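Succinylglutamate desuccinylase (PDB 2BCO) probably catalyses the zinc-dependent hydrolysis of N-succinyl-L-glutamate to succinate and L-glutamate, the last step of arginine degradation by the AST pathway. Local coordinates at residues Gln8-Thr12 with Met70-Asp74; Lys54-Cys60 with Ala89-Ile95; Gly61-Asp65 with Ser100-Arg106. One frame throughout, in Å; residues are numbered along the deposited sequence.

Contact 1: residues Gln8-Thr12 with Met70-Asp74; sequences QSFLT and MELVD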
loop_
_atom_site.group_PDB
_atom_site.type_symbol
_atom_site.label_atom_id
_atom_site.label_comp_id
_atom_site.label_asym_id
_atom_site.label_seq_id
_atom_site.Cartn_x
_atom_site.Cartn_y
_atom_site.Cartn_z
ATOM N N GLN A 8 7.551 13.483 21.324
ATOM C CA GLN A 8 8.708 12.620 21.124
ATOM C C GLN A 8 8.933 12.347 19.634
ATOM O O GLN A 8 10.037 12.542 19.129
ATOM C CB GLN A 8 8.517 11.313 21.899
ATOM C CG GLN A 8 9.730 10.394 21.891
ATOM C CD GLN A 8 9.802 9.516 23.131
ATOM O OE1 GLN A 8 8.813 8.896 23.528
ATOM N NE2 GLN A 8 10.979 9.452 23.740
ATOM N N SER A 9 7.886 11.899 18.941
ATOM C CA SER A 9 7.950 11.625 17.504
ATOM C C SER A 9 6.546 11.411 16.944
ATOM O O SER A 9 5.579 11.242 17.692
ATOM C CB SER A 9 8.806 10.388 17.216
ATOM O OG SER A 9 8.126 9.201 17.580
ATOM N N PHE A 10 6.432 11.415 15.619
ATOM C CA PHE A 10 5.138 11.226 14.979
ATOM C C PHE A 10 4.487 9.894 15.376
ATOM O O PHE A 10 3.317 9.852 15.758
ATOM C CB PHE A 10 5.310 11.308 13.463
ATOM C CG PHE A 10 4.022 11.197 12.685
ATOM C CD1 PHE A 10 2.896 11.918 13.065
ATOM C CD2 PHE A 10 3.948 10.397 11.548
ATOM C CE1 PHE A 10 1.717 11.852 12.319
ATOM C CE2 PHE A 10 2.779 10.324 10.793
ATOM C CZ PHE A 10 1.662 11.053 11.185
ATOM N N LEU A 11 5.250 8.811 15.297
ATOM C CA LEU A 11 4.736 7.493 15.630
ATOM C C LEU A 11 4.517 7.278 17.133
ATOM O O LEU A 11 3.554 6.622 17.531
ATOM C CB LEU A 11 5.673 6.412 15.082
ATOM C CG LEU A 11 5.371 4.957 15.462
ATOM C CD1 LEU A 11 3.977 4.584 15.012
ATOM C CD2 LEU A 11 6.406 4.047 14.825
ATOM N N THR A 12 5.403 7.811 17.968
ATOM C CA THR A 12 5.248 7.641 19.409
ATOM C C THR A 12 4.066 8.456 19.928
ATOM O O THR A 12 3.256 7.949 20.700
ATOM C CB THR A 12 6.528 8.043 20.169
ATOM O OG1 THR A 12 7.601 7.172 19.781
ATOM C CG2 THR A 12 6.314 7.911 21.673
HETATM N N MSE A 70 5.757 2.063 9.294
HETATM C CA MSE A 70 5.470 3.093 10.282
HETATM C C MSE A 70 6.794 3.636 10.806
HETATM O O MSE A 70 6.943 4.844 10.997
HETATM C CB MSE A 70 4.641 2.511 11.435
HETATM C CG MSE A 70 3.386 1.773 10.987
HETATM SE SE MSE A 70 2.253 1.140 12.444
HETATM C CE MSE A 70 3.600 0.991 13.834
ATOM N N GLU A 71 7.754 2.738 11.028
ATOM C CA GLU A 71 9.075 3.129 11.517
ATOM C C GLU A 71 9.784 3.973 10.463
ATOM O O GLU A 71 10.414 4.977 10.797
ATOM C CB GLU A 71 9.942 1.899 11.843
ATOM C CG GLU A 71 9.408 0.987 12.946
ATOM C CD GLU A 71 10.536 0.248 13.688
ATOM O OE1 GLU A 71 10.534 -1.009 13.726
ATOM O OE2 GLU A 71 11.431 0.940 14.231
ATOM N N LEU A 72 9.680 3.569 9.193
ATOM C CA LEU A 72 10.316 4.321 8.102
ATOM C C LEU A 72 9.709 5.713 8.007
ATOM O O LEU A 72 10.425 6.703 7.856
ATOM C CB LEU A 72 10.145 3.603 6.755
ATOM C CG LEU A 72 10.809 2.230 6.635
ATOM C CD1 LEU A 72 10.694 1.739 5.198
ATOM C CD2 LEU A 72 12.292 2.321 7.064
ATOM N N VAL A 73 8.385 5.783 8.092
ATOM C CA VAL A 73 7.690 7.064 8.039
ATOM C C VAL A 73 8.130 7.908 9.230
ATOM O O VAL A 73 8.386 9.097 9.099
ATOM C CB VAL A 73 6.145 6.876 8.085
ATOM C CG1 VAL A 73 5.451 8.220 8.306
ATOM C CG2 VAL A 73 5.661 6.250 6.774
ATOM N N ASP A 74 8.240 7.280 10.393
ATOM C CA ASP A 74 8.643 8.002 11.592
ATOM C C ASP A 74 10.021 8.654 11.471
ATOM O O ASP A 74 10.232 9.761 11.966
ATOM C CB ASP A 74 8.628 7.071 12.797
ATOM C CG ASP A 74 8.926 7.796 14.085
ATOM O OD1 ASP A 74 8.107 8.645 14.494
ATOM O OD2 ASP A 74 9.987 7.518 14.682
HETATM O O HOH W 1 8.694 11.880 13.754
#

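Contact 2: residues Lys54-Cys60 with Ala89-Ile95; sequences KNIIISC and ARCLFII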
loop_
_atom_site.group_PDB
_atom_site.type_symbol
_atom_site.label_atom_id
_atom_site.label_comp_id
_atom_site.label_asym_id
_atom_site.label_seq_id
_atom_site.Cartn_x
_atom_site.Cartn_y
_atom_site.Cartn_z
ATOM N N LYS A 54 4.516 17.417 -6.767
ATOM C CA LYS A 54 3.736 16.210 -6.513
ATOM C C LYS A 54 2.941 16.285 -5.207
ATOM O O LYS A 54 3.339 16.944 -4.242
ATOM C CB LYS A 54 4.645 14.980 -6.479
ATOM C CG LYS A 54 5.305 14.668 -7.812
ATOM C CD LYS A 54 6.028 13.338 -7.771
ATOM C CE LYS A 54 6.620 12.987 -9.127
ATOM N NZ LYS A 54 7.663 13.961 -9.560
ATOM N N ASN A 55 1.795 15.619 -5.202
ATOM C CA ASN A 55 0.943 15.559 -4.026
ATOM C C ASN A 55 0.884 14.088 -3.677
ATOM O O ASN A 55 0.115 13.322 -4.251
ATOM C CB ASN A 55 -0.432 16.126 -4.355
ATOM C CG ASN A 55 -0.377 17.610 -4.646
ATOM O OD1 ASN A 55 -0.238 18.424 -3.734
ATOM N ND2 ASN A 55 -0.454 17.968 -5.920
ATOM N N ILE A 56 1.738 13.700 -2.740
ATOM C CA ILE A 56 1.845 12.313 -2.328
ATOM C C ILE A 56 1.232 11.987 -0.979
ATOM O O ILE A 56 1.570 12.591 0.039
ATOM C CB ILE A 56 3.320 11.876 -2.255
ATOM C CG1 ILE A 56 4.087 12.389 -3.475
ATOM C CG2 ILE A 56 3.398 10.360 -2.158
ATOM C CD1 ILE A 56 5.581 12.111 -3.406
ATOM N N ILE A 57 0.328 11.020 -0.982
ATOM C CA ILE A 57 -0.280 10.557 0.252
ATOM C C ILE A 57 0.551 9.340 0.603
ATOM O O ILE A 57 0.703 8.438 -0.208
ATOM C CB ILE A 57 -1.736 10.093 0.060
ATOM C CG1 ILE A 57 -2.633 11.282 -0.283
ATOM C CG2 ILE A 57 -2.230 9.399 1.335
ATOM C CD1 ILE A 57 -4.081 10.880 -0.543
ATOM N N ILE A 58 1.117 9.324 1.797
ATOM C CA ILE A 58 1.918 8.189 2.213
ATOM C C ILE A 58 1.254 7.632 3.462
ATOM O O ILE A 58 1.407 8.175 4.547
ATOM C CB ILE A 58 3.368 8.623 2.525
ATOM C CG1 ILE A 58 3.977 9.312 1.292
ATOM C CG2 ILE A 58 4.204 7.407 2.923
ATOM C CD1 ILE A 58 5.261 10.086 1.584
ATOM N N SER A 59 0.499 6.552 3.304
ATOM C CA SER A 59 -0.177 5.968 4.449
ATOM C C SER A 59 0.439 4.654 4.899
ATOM O O SER A 59 1.022 3.907 4.114
ATOM C CB SER A 59 -1.677 5.780 4.154
ATOM O OG SER A 59 -1.908 4.937 3.041
ATOM N N CYS A 60 0.321 4.394 6.188
ATOM C CA CYS A 60 0.825 3.164 6.754
ATOM C C CYS A 60 -0.107 2.785 7.887
ATOM O O CYS A 60 -0.905 3.607 8.352
ATOM C CB CYS A 60 2.246 3.360 7.283
ATOM S SG CYS A 60 2.368 4.572 8.575
ATOM N N ALA A 89 8.082 17.751 -2.445
ATOM C CA ALA A 89 6.727 17.372 -2.806
ATOM C C ALA A 89 5.797 17.582 -1.620
ATOM O O ALA A 89 6.217 17.479 -0.471
ATOM C CB ALA A 89 6.691 15.915 -3.245
ATOM N N ARG A 90 4.541 17.895 -1.901
ATOM C CA ARG A 90 3.551 18.081 -0.851
ATOM C C ARG A 90 3.162 16.663 -0.438
ATOM O O ARG A 90 2.866 15.830 -1.292
ATOM C CB ARG A 90 2.348 18.852 -1.402
ATOM C CG ARG A 90 1.205 19.039 -0.415
ATOM C CD ARG A 90 0.302 20.182 -0.845
ATOM N NE ARG A 90 -0.941 20.224 -0.084
ATOM C CZ ARG A 90 -2.075 19.654 -0.475
ATOM N NH1 ARG A 90 -2.129 18.993 -1.620
ATOM N NH2 ARG A 90 -3.161 19.758 0.277
ATOM N N CYS A 91 3.184 16.378 0.861
ATOM C CA CYS A 91 2.858 15.038 1.345
ATOM C C CYS A 91 1.824 15.023 2.462
ATOM O O CYS A 91 1.648 16.000 3.187
ATOM C CB CYS A 91 4.119 14.339 1.872
ATOM S SG CYS A 91 5.555 14.328 0.774
ATOM N N LEU A 92 1.142 13.894 2.589
ATOM C CA LEU A 92 0.160 13.701 3.641
ATOM C C LEU A 92 0.510 12.359 4.267
ATOM O O LEU A 92 0.239 11.310 3.670
ATOM C CB LEU A 92 -1.265 13.654 3.078
ATOM C CG LEU A 92 -2.334 13.501 4.169
ATOM C CD1 LEU A 92 -2.349 14.754 5.022
ATOM C CD2 LEU A 92 -3.704 13.263 3.565
ATOM N N PHE A 93 1.133 12.393 5.447
ATOM C CA PHE A 93 1.526 11.174 6.148
ATOM C C PHE A 93 0.406 10.701 7.041
ATOM O O PHE A 93 -0.155 11.464 7.838
ATOM C CB PHE A 93 2.794 11.388 6.989
ATOM C CG PHE A 93 4.039 11.631 6.165
ATOM C CD1 PHE A 93 4.377 12.910 5.748
ATOM C CD2 PHE A 93 4.854 10.571 5.785
ATOM C CE1 PHE A 93 5.519 13.137 4.960
ATOM C CE2 PHE A 93 5.999 10.781 4.997
ATOM C CZ PHE A 93 6.328 12.072 4.584
ATOM N N ILE A 94 0.084 9.426 6.922
ATOM C CA ILE A 94 -0.997 8.893 7.703
ATOM C C ILE A 94 -0.629 7.620 8.440
ATOM O O ILE A 94 -0.012 6.711 7.877
ATOM C CB ILE A 94 -2.228 8.601 6.793
ATOM C CG1 ILE A 94 -2.714 9.892 6.130
ATOM C CG2 ILE A 94 -3.355 7.972 7.606
ATOM C CD1 ILE A 94 -3.868 9.667 5.160
ATOM N N ILE A 95 -0.976 7.582 9.718
ATOM C CA ILE A 95 -0.797 6.385 10.522
ATOM C C ILE A 95 -2.266 6.094 10.808
ATOM O O ILE A 95 -2.856 6.671 11.714
ATOM C CB ILE A 95 -0.066 6.644 11.854
ATOM C CG1 ILE A 95 1.394 7.008 11.604
ATOM C CG2 ILE A 95 -0.142 5.397 12.736
ATOM C CD1 ILE A 95 2.121 7.436 12.849
#

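Contact 3: residues Gly61-Asp65 with Ser100-Arg106; sequences GIHGD and STLAHTR. With ZN (zinc ion), chain C.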
loop_
_atom_site.group_PDB
_atom_site.type_symbol
_atom_site.label_atom_id
_atom_site.label_comp_id
_atom_site.label_asym_id
_atom_site.label_seq_id
_atom_site.Cartn_x
_atom_site.Cartn_y
_atom_site.Cartn_z
ATOM N N GLY A 61 -0.020 1.535 8.321
ATOM C CA GLY A 61 -0.858 1.102 9.415
ATOM C C GLY A 61 -2.336 0.853 9.152
ATOM O O GLY A 61 -3.101 0.820 10.109
ATOM N N ILE A 62 -2.751 0.694 7.894
ATOM C CA ILE A 62 -4.152 0.397 7.600
ATOM C C ILE A 62 -4.462 -0.855 8.425
ATOM O O ILE A 62 -5.573 -1.034 8.934
ATOM C CB ILE A 62 -4.375 0.118 6.083
ATOM C CG1 ILE A 62 -4.512 1.445 5.333
ATOM C CG2 ILE A 62 -5.632 -0.737 5.856
ATOM C CD1 ILE A 62 -5.664 2.323 5.829
ATOM N N HIS A 63 -3.442 -1.703 8.545
ATOM C CA HIS A 63 -3.473 -2.933 9.331
ATOM C C HIS A 63 -2.508 -2.618 10.477
ATOM O O HIS A 63 -1.347 -2.287 10.238
ATOM C CB HIS A 63 -2.973 -4.116 8.493
ATOM C CG HIS A 63 -3.951 -4.556 7.448
ATOM N ND1 HIS A 63 -3.575 -5.227 6.305
ATOM C CD2 HIS A 63 -5.298 -4.439 7.386
ATOM C CE1 HIS A 63 -4.645 -5.502 5.583
ATOM N NE2 HIS A 63 -5.704 -5.035 6.216
ATOM N N GLY A 64 -3.001 -2.713 11.712
ATOM C CA GLY A 64 -2.207 -2.370 12.884
ATOM C C GLY A 64 -0.859 -3.014 13.127
ATOM O O GLY A 64 0.083 -2.330 13.537
ATOM N N ASP A 65 -0.759 -4.319 12.885
ATOM C CA ASP A 65 0.497 -5.037 13.113
ATOM C C ASP A 65 1.595 -4.889 12.048
ATOM O O ASP A 65 2.643 -5.505 12.164
ATOM C CB ASP A 65 0.208 -6.530 13.354
ATOM C CG ASP A 65 -0.638 -7.152 12.256
ATOM O OD1 ASP A 65 -1.003 -6.450 11.287
ATOM O OD2 ASP A 65 -0.947 -8.357 12.359
ATOM N N SER A 100 -5.291 -0.225 16.762
ATOM C CA SER A 100 -5.001 -1.608 16.404
ATOM C C SER A 100 -3.498 -1.907 16.482
ATOM O O SER A 100 -3.094 -3.053 16.673
ATOM C CB SER A 100 -5.531 -1.908 14.998
ATOM O OG SER A 100 -5.457 -3.295 14.720
ATOM N N THR A 101 -2.674 -0.876 16.329
ATOM C CA THR A 101 -1.233 -1.056 16.414
ATOM C C THR A 101 -0.897 -1.333 17.879
ATOM O O THR A 101 0.084 -2.007 18.187
ATOM C CB THR A 101 -0.480 0.204 15.944
ATOM O OG1 THR A 101 -0.865 0.513 14.603
ATOM C CG2 THR A 101 1.021 -0.017 15.984
ATOM N N LEU A 102 -1.731 -0.821 18.781
ATOM C CA LEU A 102 -1.531 -1.030 20.213
ATOM C C LEU A 102 -1.963 -2.440 20.619
ATOM O O LEU A 102 -1.322 -3.083 21.447
ATOM C CB LEU A 102 -2.315 0.011 21.014
ATOM C CG LEU A 102 -1.789 1.448 20.920
ATOM C CD1 LEU A 102 -2.823 2.401 21.477
ATOM C CD2 LEU A 102 -0.464 1.573 21.679
ATOM N N ALA A 103 -3.055 -2.919 20.037
ATOM C CA ALA A 103 -3.537 -4.256 20.345
ATOM C C ALA A 103 -2.660 -5.266 19.611
ATOM O O ALA A 103 -2.800 -6.476 19.793
ATOM C CB ALA A 103 -4.995 -4.404 19.918
ATOM N N HIS A 104 -1.763 -4.752 18.772
ATOM C CA HIS A 104 -0.833 -5.583 18.003
ATOM C C HIS A 104 -1.574 -6.557 17.085
ATOM O O HIS A 104 -1.114 -7.679 16.859
ATOM C CB HIS A 104 0.077 -6.381 18.950
ATOM C CG HIS A 104 0.633 -5.583 20.094
ATOM N ND1 HIS A 104 1.502 -4.526 19.917
ATOM C CD2 HIS A 104 0.451 -5.701 21.431
ATOM C CE1 HIS A 104 1.831 -4.029 21.096
ATOM N NE2 HIS A 104 1.209 -4.721 22.032
ATOM N N THR A 105 -2.725 -6.140 16.565
ATOM C CA THR A 105 -3.501 -7.000 15.679
ATOM C C THR A 105 -3.694 -6.353 14.317
ATOM O O THR A 105 -3.395 -5.179 14.133
ATOM C CB THR A 105 -4.910 -7.312 16.250
ATOM O OG1 THR A 105 -5.687 -6.108 16.305
ATOM C CG2 THR A 105 -4.806 -7.917 17.644
ATOM N N ARG A 106 -4.217 -7.133 13.379
ATOM C CA ARG A 106 -4.461 -6.673 12.023
ATOM C C ARG A 106 -5.549 -5.607 12.058
ATOM O O ARG A 106 -5.434 -4.547 11.425
ATOM C CB ARG A 106 -4.892 -7.855 11.149
ATOM C CG ARG A 106 -4.728 -7.599 9.677
ATOM C CD ARG A 106 -5.115 -8.798 8.819
ATOM N NE ARG A 106 -4.579 -8.628 7.472
ATOM C CZ ARG A 106 -5.095 -9.174 6.377
ATOM N NH1 ARG A 106 -6.174 -9.942 6.455
ATOM N NH2 ARG A 106 -4.534 -8.941 5.197
HETATM ZN ZN ZN C . -1.596 -4.946 5.033
HETATM O O HOH W 2 -7.370 -3.074 9.732
HETATM O O HOH W 3 -1.259 -7.219 3.902
#

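Contact 1: residues Gln8-Thr12 with Met70-Asp74
Asp74 reaches from helix 68-81 to the N-terminal end of helix 10-15, where OD1 takes the backbone N of Leu11 at 3.0 Å in a nearly straight bond (167° at the hydrogen). The amide meets that oxygen on its anti side and well out of the carboxylate plane, by 34°. Asp74 gets there because its CG stands anti to the backbone N (chi1 -175°), which swings the carboxylate to the helix start although the bond from CA to CB does not point straight at it. Ser9, the N-cap residue, brings OG to 3.1 Å from the same Asp74 OD1, and Ser9 OG is also hydrogen-bonded to Thr12 OG1. A water carries the polar bridge further, accepting from Phe10 N and donating to Asp74 O. A carboxylate at this helix start would probably be favoured by the helix dipole.

Beside this polar patch the apolar side chains pack. Leu11 lies across selenomethionine Met70 at about a right angle: CD1 meets the terminal CE at 3.8 Å, while CD2 lies 3.9 Å from Met70 O. The bend in the Met70 chain swings CE toward the leucine. Phe10 meets Val73 with its ring edge, CD2 lying 4.2 Å from Val73 CG1. Strand 90-95 underlies this apolar side through Phe93 and Ile95. The arrangement is that of two helices packed on one side of the alpha/beta catalytic domain, with an acidic side chain of one helix serving the N-terminal first turn of the other.

Contact 2: residues Lys54-Cys60 with Ala89-Ile95
Asn55 and Arg90 pair at the start of two parallel strands, and their side chains meet amide to guanidinium. Arg90 sets CG anti to its own nitrogen (chi1 177°) and runs extended to NE, carrying NH1 to within 2.9 Å of Asn55 OD1. The oxygen lies in the guanidinium plane, at its edge, whereas NH1 sits above the carbonyl plane of the amide; the two flat groups are turned 75° apart. Further partners fix both: Glu43 forms a salt bridge to Arg90 NE, Phe140 O accepts from NH1, and Asn55 ND2 bonds to Thr148 OG1.

Beyond that pair the side chains alternate. Ile57, Ser59, Leu92 and Ile94 share the face of Asn55 and Arg90; there Ile57 CG2 approaches Ile94 CD1 at 4.2 Å, and Ser59 CB faces Ile94 CB at 3.9 Å, while Ser59 OG turns to Asp153 and His151. On the other face Ile56, Ile58 and Cys60 accompany Cys91, Phe93 and Ile95. Ile58 and Phe93 point the same way side by side, with CD1 of the isoleucine 3.6 Å from ring atom CE2. Both place their CG or CG1 beside the backbone N, and this shared first torsion keeps them in step. Cys60 departs from it: SG stands between N and the carbonyl carbon (chi1 61°), lying 4.0 Å from Ile95 CG1.

Six backbone bonds hold the register, from Arg90 N to Lys54 O at 2.8 Å through Cys60 N to Ile94 O at 2.9 Å. With helix 68-81 connecting these neighbouring parallel strands, this is the beta-alpha-beta crossover of the zinc carboxypeptidase-like alpha/beta fold.

Contact 3: residues Gly61-Asp65 with Ser100-Arg106
The imidazole of His63 has the side chain of Arg106 over one face. Arg106 NE stands 3.6 Å above the His63 ring plane, offset toward the rim, and Arg106 CG makes a CH-pi contact 4.1 Å from the ring centroid. The chains run side by side, yet ring and guanidinium are 45° apart, so this is no flat stack. The edges of the ring carry the coordination chemistry: ND1 binds zinc at 2.4 Å, NE2 is hydrogen-bonded to Asn111 OD1, and two waters lie in the ring plane. One of them, a zinc ligand, also lies in the plane of the Arg106 guanidinium, at its edge. Glu66 and His155 complete the protein ligands.

The backbone secures this placement. Gly64 N donates to Arg106 O at 3.1 Å, from above the carbonyl plane, and the second water joins that oxygen to Ile62 O. Without a side chain, Gly64 comes close, its CA 3.3 Å from Thr105 O. Thr101 OG1 donates to Gly64 O at 3.2 Å in the carbonyl plane, on a lone pair. A Schellman motif with His104 at C-prime turns the chain after helix 98-102 back toward the metal loop.

Held at ND1 by zinc and at NE2 by Asn111, the imidazole has its rotation fixed, while a cationic side chain beside the metal-bound water would probably make the local field more positive.

In the fold
Contact 2 is the buried core of the three: two strands of the catalytic domain joined by regular backbone bonds and lined largely by apolar side chains, with one polar pair at its start. Contact 1 lies on one face of it and is also mostly buried; its helix 68-81 connects the two strands of contact 2, and Phe10 and Leu11 pack on Ile95. There a single carboxylate serves a helix start amid apolar packing. Contact 3, only partly buried, lies beyond the C-terminal ends of both strands, in the metal loop and at the end of helix 98-102, where zinc, water and an arginine take over the chemistry. It touches contact 1 where Met70 CE meets Thr101 CG2, whereas contacts 2 and 3 simply adjoin in sequence.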